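Local coordinates for probable succinyl-CoA:3-ketoacid coenzyme A transferase subunit B (Bacillus subtilis, PDB 3CDK), which probably catalyses, as subunit B of the enzyme, the transfer of coenzyme A from succinyl-CoA to a 3-oxo acid, giving a 3-oxoacyl-CoA and succinate, at residues 101-106 with 140-145. Numbering follows the deposited sequence.
Sequences DLAILG and KRIVVI
The side chain of Leu102 meets those of Arg141 and Val143 through CD1, which lies 3.7 Å from Arg141 CG and 4.0 Å from Val143 CG2. Its CG stands anti to the backbone N (chi1 -179°), and chi1 and chi2 together turn CD1 toward strand 141-145; the straight aliphatic part of Arg141 lies alongside the leucine and heads in the same direction. The guanidinium leads away from strand 102-105, and its NH2 forms a salt bridge with Glu18. Ile104 follows on the same face of the sheet, its CG2 4.1 Å from Ile145 CD1. Strands 102-105 and 141-145 are parallel, with axes at 19°, and belong to the central sheet of this CoA-transferase fold, between strands 24-27 and 173-175; the link is an elaborated beta-alpha-beta crossover, with strands 109-111 and 116-117 of a separate small sheet inserted before helix 132-138, which packs on Ala103 and Leu105. Four good backbone bonds record the register: Ala103 N to Arg141 O is nearly straight (166°), and Leu105 N to Val143 O measures 2.8 Å. On the helix-covered face, Leu105 reaches obliquely over Ile142, CD1 to CG2 4.0 Å. At the N-terminal ends of the two strands, Lys140, bent at chi3 and chi4, brings NZ to 3.6 Å from Asp101 OD1, a long salt bridge; the other carboxylate oxygen, OD2, accepts a hydrogen bond from Asn24 N.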
# COMPACT_ATOMS: atom_id res chain seq x y z
N ASP B 101 -4.73 11.34 -15.05
CA ASP B 101 -4.93 11.61 -16.47
C ASP B 101 -3.94 12.59 -17.09
O ASP B 101 -3.67 12.53 -18.28
CB ASP B 101 -6.34 12.18 -16.64
CG ASP B 101 -7.41 11.19 -16.21
OD1 ASP B 101 -7.33 10.01 -16.65
OD2 ASP B 101 -8.33 11.59 -15.45
N LEU B 102 -3.40 13.48 -16.27
CA LEU B 102 -2.61 14.60 -16.75
C LEU B 102 -1.74 15.16 -15.65
O LEU B 102 -2.21 15.42 -14.54
CB LEU B 102 -3.53 15.72 -17.28
CG LEU B 102 -2.82 16.97 -17.84
CD1 LEU B 102 -2.06 16.66 -19.17
CD2 LEU B 102 -3.77 18.15 -18.00
N ALA B 103 -0.47 15.38 -15.98
CA ALA B 103 0.41 16.13 -15.11
C ALA B 103 1.02 17.25 -15.91
O ALA B 103 1.62 17.02 -16.97
CB ALA B 103 1.49 15.25 -14.53
N ILE B 104 0.81 18.47 -15.43
CA ILE B 104 1.44 19.63 -16.03
C ILE B 104 2.64 19.99 -15.16
O ILE B 104 2.47 20.11 -13.96
CB ILE B 104 0.43 20.79 -16.17
CG1 ILE B 104 -0.83 20.28 -16.90
CG2 ILE B 104 1.06 21.97 -16.90
CD1 ILE B 104 -2.00 21.30 -16.97
N LEU B 105 3.83 20.10 -15.75
CA LEU B 105 5.08 20.39 -14.98
C LEU B 105 5.86 21.49 -15.64
O LEU B 105 5.74 21.68 -16.85
CB LEU B 105 6.05 19.20 -14.92
CG LEU B 105 5.60 17.78 -14.56
CD1 LEU B 105 5.05 17.09 -15.77
CD2 LEU B 105 6.80 16.97 -13.99
N GLY B 106 6.70 22.16 -14.85
CA GLY B 106 7.66 23.13 -15.36
C GLY B 106 8.92 22.45 -15.89
O GLY B 106 9.07 21.24 -15.79
N LYS B 140 -1.03 9.67 -17.41
CA LYS B 140 -1.31 9.27 -18.78
C LYS B 140 -0.76 10.31 -19.77
O LYS B 140 -0.15 9.95 -20.77
CB LYS B 140 -2.81 9.03 -19.01
CG LYS B 140 -3.39 7.95 -18.13
CD LYS B 140 -4.90 7.70 -18.37
CE LYS B 140 -5.60 7.58 -16.98
NZ LYS B 140 -6.58 6.49 -16.94
N ARG B 141 -0.98 11.59 -19.49
CA ARG B 141 -0.49 12.59 -20.40
C ARG B 141 0.47 13.58 -19.71
O ARG B 141 0.17 14.06 -18.62
CB ARG B 141 -1.67 13.29 -21.07
CG ARG B 141 -1.24 14.38 -22.01
CD ARG B 141 -2.42 14.89 -22.76
NE ARG B 141 -2.15 16.10 -23.52
CZ ARG B 141 -1.71 16.09 -24.78
NH1 ARG B 141 -1.48 14.93 -25.40
NH2 ARG B 141 -1.50 17.25 -25.41
N ILE B 142 1.61 13.87 -20.35
CA ILE B 142 2.66 14.71 -19.77
C ILE B 142 2.79 16.00 -20.56
O ILE B 142 3.06 15.99 -21.78
CB ILE B 142 4.05 14.00 -19.75
CG1 ILE B 142 3.98 12.66 -19.00
CG2 ILE B 142 5.13 14.94 -19.10
CD1 ILE B 142 3.41 12.83 -17.59
N VAL B 143 2.58 17.10 -19.86
CA VAL B 143 2.62 18.40 -20.49
C VAL B 143 3.54 19.28 -19.68
O VAL B 143 3.43 19.35 -18.42
CB VAL B 143 1.22 19.03 -20.60
CG1 VAL B 143 1.30 20.52 -20.84
CG2 VAL B 143 0.44 18.36 -21.72
N VAL B 144 4.43 19.94 -20.41
CA VAL B 144 5.43 20.86 -19.84
C VAL B 144 5.20 22.28 -20.36
O VAL B 144 4.99 22.49 -21.58
CB VAL B 144 6.83 20.39 -20.21
CG1 VAL B 144 7.84 21.41 -19.86
CG2 VAL B 144 7.15 19.14 -19.46
N ILE B 145 5.20 23.24 -19.44
CA ILE B 145 5.17 24.63 -19.87
C ILE B 145 6.44 25.27 -19.44
O ILE B 145 6.78 25.21 -18.27
CB ILE B 145 4.04 25.45 -19.25
CG1 ILE B 145 3.90 25.11 -17.76
CG2 ILE B 145 2.77 25.24 -20.06
CD1 ILE B 145 2.69 25.78 -17.09